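PDB 6BS3: ATPase BagA from Mycobacterium tuberculosis H37Rv, which forms, as one subunit of the heterodimeric BagAB complex, an ATP-hydrolysing enzyme whose activity is required for resistance to nitric oxide and to high levels of glycerol. Local coordinates for residues R50-V55 with Y156-V161; I206-L211 with L232-V237. All blocks are in the same frame, centred on the assembly; numbering follows the deposited sequence.

Contact 1: residues R50-V55 with Y156-V161; sequences RKVLLV and YDAIVV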
ATOM      1  N   ARG A  50      33.052   3.215   0.288  1.00 47.16           N
ATOM      2  CA  ARG A  50      32.346   3.151   1.573  1.00 47.10           C
ATOM      3  C   ARG A  50      31.546   1.836   1.694  1.00 50.58           C
ATOM      4  O   ARG A  50      31.325   1.158   0.693  1.00 49.87           O
ATOM      5  CB  ARG A  50      31.443   4.384   1.782  1.00 46.16           C
ATOM      6  CG  ARG A  50      32.181   5.723   1.582  1.00 54.77           C
ATOM      7  CD  ARG A  50      31.817   6.768   2.614  1.00 55.44           C
ATOM      8  NE  ARG A  50      30.374   7.000   2.677  1.00 61.30           N
ATOM      9  CZ  ARG A  50      29.759   7.649   3.660  1.00 72.08           C
ATOM     10  NH1 ARG A  50      30.453   8.149   4.673  1.00 58.63           N
ATOM     11  NH2 ARG A  50      28.442   7.798   3.640  1.00 60.89           N
ATOM     12  N   LYS A  51      31.185   1.448   2.913  1.00 46.75           N
ATOM     13  CA  LYS A  51      30.439   0.210   3.152  1.00 46.81           C
ATOM     14  C   LYS A  51      29.126   0.551   3.829  1.00 48.61           C
ATOM     15  O   LYS A  51      29.139   1.052   4.951  1.00 48.35           O
ATOM     16  CB  LYS A  51      31.259  -0.789   3.995  1.00 49.53           C
ATOM     17  CG  LYS A  51      30.639  -2.188   4.049  1.00 56.52           C
ATOM     18  CD  LYS A  51      31.253  -3.053   5.140  1.00 58.53           C
ATOM     19  CE  LYS A  51      32.561  -3.680   4.744  1.00 67.74           C
ATOM     20  NZ  LYS A  51      32.913  -4.788   5.669  1.00 84.53           N
ATOM     21  N   VAL A  52      27.997   0.298   3.138  1.00 43.14           N
ATOM     22  CA  VAL A  52      26.659   0.604   3.652  1.00 42.15           C
ATOM     23  C   VAL A  52      25.810  -0.672   3.822  1.00 45.55           C
ATOM     24  O   VAL A  52      25.860  -1.569   2.976  1.00 44.89           O
ATOM     25  CB  VAL A  52      25.971   1.697   2.780  1.00 44.62           C
ATOM     26  CG1 VAL A  52      24.499   1.890   3.149  1.00 43.94           C
ATOM     27  CG2 VAL A  52      26.722   3.031   2.880  1.00 43.94           C
ATOM     28  N   LEU A  53      25.054  -0.751   4.932  1.00 41.11           N
ATOM     29  CA  LEU A  53      24.144  -1.864   5.180  1.00 40.33           C
ATOM     30  C   LEU A  53      22.694  -1.457   4.873  1.00 44.44           C
ATOM     31  O   LEU A  53      22.200  -0.463   5.413  1.00 45.14           O
ATOM     32  CB  LEU A  53      24.280  -2.427   6.619  1.00 39.94           C
ATOM     33  CG  LEU A  53      23.441  -3.688   6.934  1.00 43.64           C
ATOM     34  CD1 LEU A  53      23.939  -4.916   6.162  1.00 41.98           C
ATOM     35  CD2 LEU A  53      23.449  -3.983   8.401  1.00 45.56           C
ATOM     36  N   LEU A  54      22.021  -2.226   3.997  1.00 39.85           N
ATOM     37  CA  LEU A  54      20.607  -2.037   3.638  1.00 38.70           C
ATOM     38  C   LEU A  54      19.783  -3.074   4.439  1.00 41.57           C
ATOM     39  O   LEU A  54      19.958  -4.286   4.265  1.00 39.59           O
ATOM     40  CB  LEU A  54      20.412  -2.194   2.107  1.00 37.93           C
ATOM     41  CG  LEU A  54      18.984  -2.109   1.556  1.00 39.95           C
ATOM     42  CD1 LEU A  54      18.333  -0.715   1.849  1.00 38.43           C
ATOM     43  CD2 LEU A  54      18.952  -2.491   0.090  1.00 38.55           C
ATOM     44  N   VAL A  55      18.912  -2.588   5.339  1.00 39.65           N
ATOM     45  CA  VAL A  55      18.122  -3.408   6.276  1.00 38.92           C
ATOM     46  C   VAL A  55      16.614  -3.396   5.996  1.00 44.15           C
ATOM     47  O   VAL A  55      16.041  -2.325   5.810  1.00 45.80           O
ATOM     48  CB  VAL A  55      18.405  -2.946   7.737  1.00 41.34           C
ATOM     49  CG1 VAL A  55      17.641  -3.791   8.767  1.00 41.10           C
ATOM     50  CG2 VAL A  55      19.901  -2.927   8.053  1.00 40.46           C
ATOM     51  N   TYR A 156      30.257  -0.397   9.429  1.00 46.65           N
ATOM     52  CA  TYR A 156      29.522   0.288   8.359  1.00 43.84           C
ATOM     53  C   TYR A 156      29.665   1.802   8.437  1.00 47.02           C
ATOM     54  O   TYR A 156      29.689   2.368   9.529  1.00 47.15           O
ATOM     55  CB  TYR A 156      28.043  -0.132   8.370  1.00 41.95           C
ATOM     56  CG  TYR A 156      27.848  -1.595   8.031  1.00 41.81           C
ATOM     57  CD1 TYR A 156      28.084  -2.070   6.743  1.00 42.97           C
ATOM     58  CD2 TYR A 156      27.464  -2.514   9.005  1.00 42.06           C
ATOM     59  CE1 TYR A 156      27.941  -3.423   6.431  1.00 40.93           C
ATOM     60  CE2 TYR A 156      27.316  -3.868   8.703  1.00 43.07           C
ATOM     61  CZ  TYR A 156      27.558  -4.320   7.410  1.00 46.15           C
ATOM     62  OH  TYR A 156      27.414  -5.656   7.075  1.00 43.55           O
ATOM     63  N   ASP A 157      29.764   2.449   7.284  1.00 43.36           N
ATOM     64  CA  ASP A 157      29.795   3.912   7.184  1.00 43.75           C
ATOM     65  C   ASP A 157      28.402   4.476   7.426  1.00 48.08           C
ATOM     66  O   ASP A 157      28.276   5.575   7.951  1.00 47.94           O
ATOM     67  CB  ASP A 157      30.318   4.356   5.818  1.00 45.76           C
ATOM     68  CG  ASP A 157      31.773   4.004   5.690  1.00 54.40           C
ATOM     69  OD1 ASP A 157      32.604   4.702   6.306  1.00 57.20           O
ATOM     70  OD2 ASP A 157      32.080   2.993   5.027  1.00 55.20           O
ATOM     71  N   ALA A 158      27.364   3.712   7.052  1.00 44.69           N
ATOM     72  CA  ALA A 158      25.954   4.069   7.239  1.00 44.90           C
ATOM     73  C   ALA A 158      25.090   2.825   7.191  1.00 46.96           C
ATOM     74  O   ALA A 158      25.485   1.803   6.624  1.00 47.89           O
ATOM     75  CB  ALA A 158      25.488   5.065   6.164  1.00 45.68           C
ATOM     76  N   ILE A 159      23.908   2.923   7.794  1.00 41.69           N
ATOM     77  CA  ILE A 159      22.864   1.898   7.812  1.00 40.18           C
ATOM     78  C   ILE A 159      21.619   2.551   7.219  1.00 41.05           C
ATOM     79  O   ILE A 159      21.210   3.632   7.656  1.00 38.83           O
ATOM     80  CB  ILE A 159      22.569   1.358   9.252  1.00 43.44           C
ATOM     81  CG1 ILE A 159      23.871   0.946  10.027  1.00 43.78           C
ATOM     82  CG2 ILE A 159      21.509   0.232   9.243  1.00 44.44           C
ATOM     83  CD1 ILE A 159      24.646  -0.194   9.549  1.00 49.47           C
ATOM     84  N   VAL A 160      21.028   1.902   6.218  1.00 38.54           N
ATOM     85  CA  VAL A 160      19.799   2.388   5.593  1.00 38.76           C
ATOM     86  C   VAL A 160      18.713   1.353   5.875  1.00 44.04           C
ATOM     87  O   VAL A 160      18.871   0.176   5.552  1.00 43.07           O
ATOM     88  CB  VAL A 160      19.935   2.750   4.081  1.00 41.93           C
ATOM     89  CG1 VAL A 160      18.617   3.314   3.533  1.00 40.97           C
ATOM     90  CG2 VAL A 160      21.098   3.740   3.843  1.00 41.20           C
ATOM     91  N   VAL A 161      17.658   1.781   6.559  1.00 40.49           N
ATOM     92  CA  VAL A 161      16.554   0.899   6.884  1.00 39.15           C
ATOM     93  C   VAL A 161      15.367   1.200   5.968  1.00 44.23           C
ATOM     94  O   VAL A 161      14.916   2.352   5.885  1.00 42.56           O
ATOM     95  CB  VAL A 161      16.182   0.923   8.403  1.00 41.04           C
ATOM     96  CG1 VAL A 161      15.072  -0.075   8.731  1.00 40.51           C
ATOM     97  CG2 VAL A 161      17.406   0.647   9.272  1.00 40.19           C
TER

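Contact 2: residues I206-L211 with L232-V237; sequences IHLVTL and LPIGSV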
ATOM      1  N   ILE A 206      15.032  10.320   9.847  1.00 41.13           N
ATOM      2  CA  ILE A 206      13.878   9.635   9.253  1.00 39.94           C
ATOM      3  C   ILE A 206      13.494  10.398   7.975  1.00 42.64           C
ATOM      4  O   ILE A 206      13.150  11.577   8.045  1.00 41.81           O
ATOM      5  CB  ILE A 206      12.687   9.518  10.245  1.00 42.43           C
ATOM      6  CG1 ILE A 206      13.090   8.727  11.510  1.00 42.88           C
ATOM      7  CG2 ILE A 206      11.448   8.889   9.574  1.00 42.01           C
ATOM      8  CD1 ILE A 206      12.570   9.238  12.803  1.00 41.69           C
ATOM      9  N   HIS A 207      13.583   9.714   6.822  1.00 37.32           N
ATOM     10  CA  HIS A 207      13.223  10.228   5.505  1.00 37.34           C
ATOM     11  C   HIS A 207      11.837   9.688   5.159  1.00 41.27           C
ATOM     12  O   HIS A 207      11.507   8.547   5.482  1.00 38.74           O
ATOM     13  CB  HIS A 207      14.267   9.842   4.426  1.00 37.70           C
ATOM     14  CG  HIS A 207      15.673  10.149   4.827  1.00 41.03           C
ATOM     15  ND1 HIS A 207      16.112  11.459   4.980  1.00 42.84           N
ATOM     16  CD2 HIS A 207      16.676   9.307   5.165  1.00 42.87           C
ATOM     17  CE1 HIS A 207      17.365  11.365   5.394  1.00 42.80           C
ATOM     18  NE2 HIS A 207      17.753  10.090   5.502  1.00 43.03           N
ATOM     19  N   LEU A 208      11.016  10.532   4.550  1.00 39.40           N
ATOM     20  CA  LEU A 208       9.635  10.195   4.239  1.00 39.04           C
ATOM     21  C   LEU A 208       9.386  10.288   2.758  1.00 42.90           C
ATOM     22  O   LEU A 208       9.401  11.367   2.172  1.00 42.46           O
ATOM     23  CB  LEU A 208       8.657  11.087   5.030  1.00 38.80           C
ATOM     24  CG  LEU A 208       8.813  11.046   6.547  1.00 42.98           C
ATOM     25  CD1 LEU A 208       9.680  12.201   7.051  1.00 42.82           C
ATOM     26  CD2 LEU A 208       7.472  10.994   7.226  1.00 45.52           C
ATOM     27  N   VAL A 209       9.194   9.132   2.154  1.00 40.23           N
ATOM     28  CA  VAL A 209       8.877   9.012   0.740  1.00 40.08           C
ATOM     29  C   VAL A 209       7.388   9.318   0.561  1.00 42.91           C
ATOM     30  O   VAL A 209       6.556   8.844   1.322  1.00 40.52           O
ATOM     31  CB  VAL A 209       9.256   7.608   0.189  1.00 42.42           C
ATOM     32  CG1 VAL A 209       8.849   7.455  -1.278  1.00 42.10           C
ATOM     33  CG2 VAL A 209      10.748   7.355   0.357  1.00 41.44           C
ATOM     34  N   THR A 210       7.074  10.117  -0.454  1.00 42.31           N
ATOM     35  CA  THR A 210       5.708  10.464  -0.819  1.00 42.51           C
ATOM     36  C   THR A 210       5.548  10.512  -2.333  1.00 46.82           C
ATOM     37  O   THR A 210       6.532  10.656  -3.061  1.00 45.78           O
ATOM     38  CB  THR A 210       5.258  11.784  -0.112  1.00 47.89           C
ATOM     39  OG1 THR A 210       3.841  11.901  -0.239  1.00 50.47           O
ATOM     40  CG2 THR A 210       5.940  13.047  -0.675  1.00 42.73           C
ATOM     41  N   LEU A 211       4.291  10.402  -2.793  1.00 45.04           N
ATOM     42  CA  LEU A 211       3.885  10.605  -4.183  1.00 44.27           C
ATOM     43  C   LEU A 211       3.047  11.884  -4.168  1.00 47.35           C
ATOM     44  O   LEU A 211       2.522  12.267  -3.108  1.00 45.42           O
ATOM     45  CB  LEU A 211       3.068   9.419  -4.740  1.00 43.82           C
ATOM     46  CG  LEU A 211       3.790   8.050  -4.839  1.00 47.23           C
ATOM     47  CD1 LEU A 211       2.810   6.949  -5.153  1.00 46.62           C
ATOM     48  CD2 LEU A 211       4.917   8.056  -5.872  1.00 45.74           C
ATOM     49  N   LEU A 232      11.807  12.884  17.551  1.00 50.02           N
ATOM     50  CA  LEU A 232      12.573  12.019  16.658  1.00 48.74           C
ATOM     51  C   LEU A 232      13.079  12.841  15.447  1.00 53.34           C
ATOM     52  O   LEU A 232      12.324  13.650  14.913  1.00 53.92           O
ATOM     53  CB  LEU A 232      11.768  10.777  16.243  1.00 47.09           C
ATOM     54  CG  LEU A 232      11.629   9.688  17.317  1.00 49.28           C
ATOM     55  CD1 LEU A 232      10.550   8.728  16.975  1.00 48.04           C
ATOM     56  CD2 LEU A 232      12.926   8.930  17.538  1.00 50.04           C
ATOM     57  N   PRO A 233      14.366  12.705  15.055  1.00 49.44           N
ATOM     58  CA  PRO A 233      14.904  13.538  13.966  1.00 48.50           C
ATOM     59  C   PRO A 233      14.385  13.234  12.566  1.00 52.32           C
ATOM     60  O   PRO A 233      14.516  12.120  12.071  1.00 52.56           O
ATOM     61  CB  PRO A 233      16.416  13.324  14.071  1.00 49.49           C
ATOM     62  CG  PRO A 233      16.558  11.999  14.676  1.00 54.07           C
ATOM     63  CD  PRO A 233      15.412  11.832  15.619  1.00 50.51           C
ATOM     64  N   ILE A 234      13.804  14.258  11.933  1.00 49.14           N
ATOM     65  CA  ILE A 234      13.320  14.220  10.558  1.00 49.18           C
ATOM     66  C   ILE A 234      14.509  14.574   9.650  1.00 53.40           C
ATOM     67  O   ILE A 234      15.291  15.471   9.964  1.00 53.46           O
ATOM     68  CB  ILE A 234      12.090  15.168  10.355  1.00 52.28           C
ATOM     69  CG1 ILE A 234      10.922  14.867  11.361  1.00 53.15           C
ATOM     70  CG2 ILE A 234      11.582  15.208   8.897  1.00 51.05           C
ATOM     71  CD1 ILE A 234      10.467  13.411  11.468  1.00 57.75           C
ATOM     72  N   GLY A 235      14.648  13.832   8.564  1.00 50.07           N
ATOM     73  CA  GLY A 235      15.688  14.045   7.572  1.00 49.85           C
ATOM     74  C   GLY A 235      15.154  14.822   6.392  1.00 53.97           C
ATOM     75  O   GLY A 235      15.129  16.047   6.425  1.00 56.50           O
ATOM     76  N   SER A 236      14.684  14.125   5.363  1.00 48.61           N
ATOM     77  CA  SER A 236      14.159  14.758   4.152  1.00 47.51           C
ATOM     78  C   SER A 236      12.800  14.197   3.753  1.00 49.85           C
ATOM     79  O   SER A 236      12.478  13.052   4.065  1.00 49.39           O
ATOM     80  CB  SER A 236      15.121  14.518   2.985  1.00 50.01           C
ATOM     81  OG  SER A 236      16.311  15.289   3.050  1.00 57.98           O
ATOM     82  N   VAL A 237      12.029  14.979   2.998  1.00 45.08           N
ATOM     83  CA  VAL A 237      10.810  14.484   2.353  1.00 42.98           C
ATOM     84  C   VAL A 237      11.280  14.166   0.912  1.00 44.55           C
ATOM     85  O   VAL A 237      11.894  15.015   0.274  1.00 43.31           O
ATOM     86  CB  VAL A 237       9.604  15.463   2.396  1.00 44.78           C
ATOM     87  CG1 VAL A 237       8.488  15.010   1.444  1.00 44.62           C
ATOM     88  CG2 VAL A 237       9.066  15.599   3.810  1.00 43.60           C
TER

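Contact 1: residues R50-V55 with Y156-V161
Residues 51-55 and 158-161 run side by side as neighbouring parallel strands inside the central sheet of a P-loop ATPase of the ArsA family. In the backbone, Leu53 takes an N-H from Val160 on its carbonyl (N to O 2.8 Å) and gives its own to the carbonyl of Ala158; Val55 N then bonds to Val160 O. The pairing begins with a two-bond grip at Asp157, whose N donates to Lys51 O while its OD2 receives Lys51 N at 2.8 Å, nearly straight at 173° and on the anti side of the carboxylate. Aspartate suits this spot because its short side chain supplies an acceptor to an amide at the strand's entrance. Apolar contacts fill both faces. On one, Val52 CG1 meets Val160 CG2 at 3.9 Å, with helix 34-46 packing on Val52; on the other, where helix 130-146 packs on Leu53 and Ile159, Val55 CG2 packs on Ile159 CG2, and Ile159 CD1 reaches Leu53 CB. Tyr156 adds an aromatic cover, its hydroxyl bonded to Glu76 and Asn89. With CG anti to its carbonyl carbon (chi1 -66°), the ring leans over the neighbouring strand, and Leu53 CB sits 3.6 Å from its centroid, only 4° off the normal, a CH-pi contact.

Contact 2: residues I206-L211 with L232-V237
Ile206-Thr210 and Ile234-Val237 are adjacent parallel strands, their axes 4.5 Å apart at 23°, and a beta bulge shifts the register by one residue between the Ile206-Ile234 and Leu208-Val237 pairs. Ile206 is gripped through both its backbone N and its O: its N donates to Pro233 O, and its O accepts Gly235 N at 2.8 Å, the donor lying well above the carbonyl plane. Beyond the bulge, Leu208 N bonds to Ser236 O. The extra residue leaves Ser236 N facing a side chain, and His207 ND1 accepts it at 3.0 Å. This bond is bent, 137° at the hydrogen, with the amide a little out of the imidazole plane. CG of His207 stands anti to its carbonyl carbon (chi1 -50°), which swings the ring over to the bulge. Histidine fits because its two nitrogens serve opposite neighbours: NE2 is hydrogen-bonded to His24 on strand 23-28, so the ring spans three strands. Gly235, with no side chain, brings its bare CA to 3.7 Å from His207 ND1.

Branched aliphatic residues fill the other face. Ile206 CD1 meets Leu232 CB at 3.9 Å, and Leu208 CD1 crosses to Ile234 CG2 at 4.0 Å. Farther along, Thr210 offers its methyl, CG2, to Val237 CG1, while Pro216, Val217 and Thr220 of helix 214-229 pack on the threonine. That helix also covers Ile234 through Leu227. The strands are thus the two ends of a beta-alpha-beta crossover, the repeating unit of the P-loop NTPase fold, and the second continues to Asn240, an ATP-binding residue.

Overall arrangement
Both contacts are buried parallel pairings in one mixed sheet, but on different strands: strand 23-28, which leads into the P-loop, lies between strands 158-162 and 204-210 and so separates them. Their centres are about 17 Å apart, and their nearest atoms about 7 Å. Contact 1 joins strands distant in sequence, in steady register from Leu53-Ile159 onward, and its polar chemistry gathers at the partly exposed entrance, where a carboxylate serves the backbone. Contact 2 joins strands linked by a single helix, buries less surface, and carries a histidine in the interior, whose imidazole fits a bulge. The side chains of Leu54 and Thr210 each lie about 10 Å from the bound ADP.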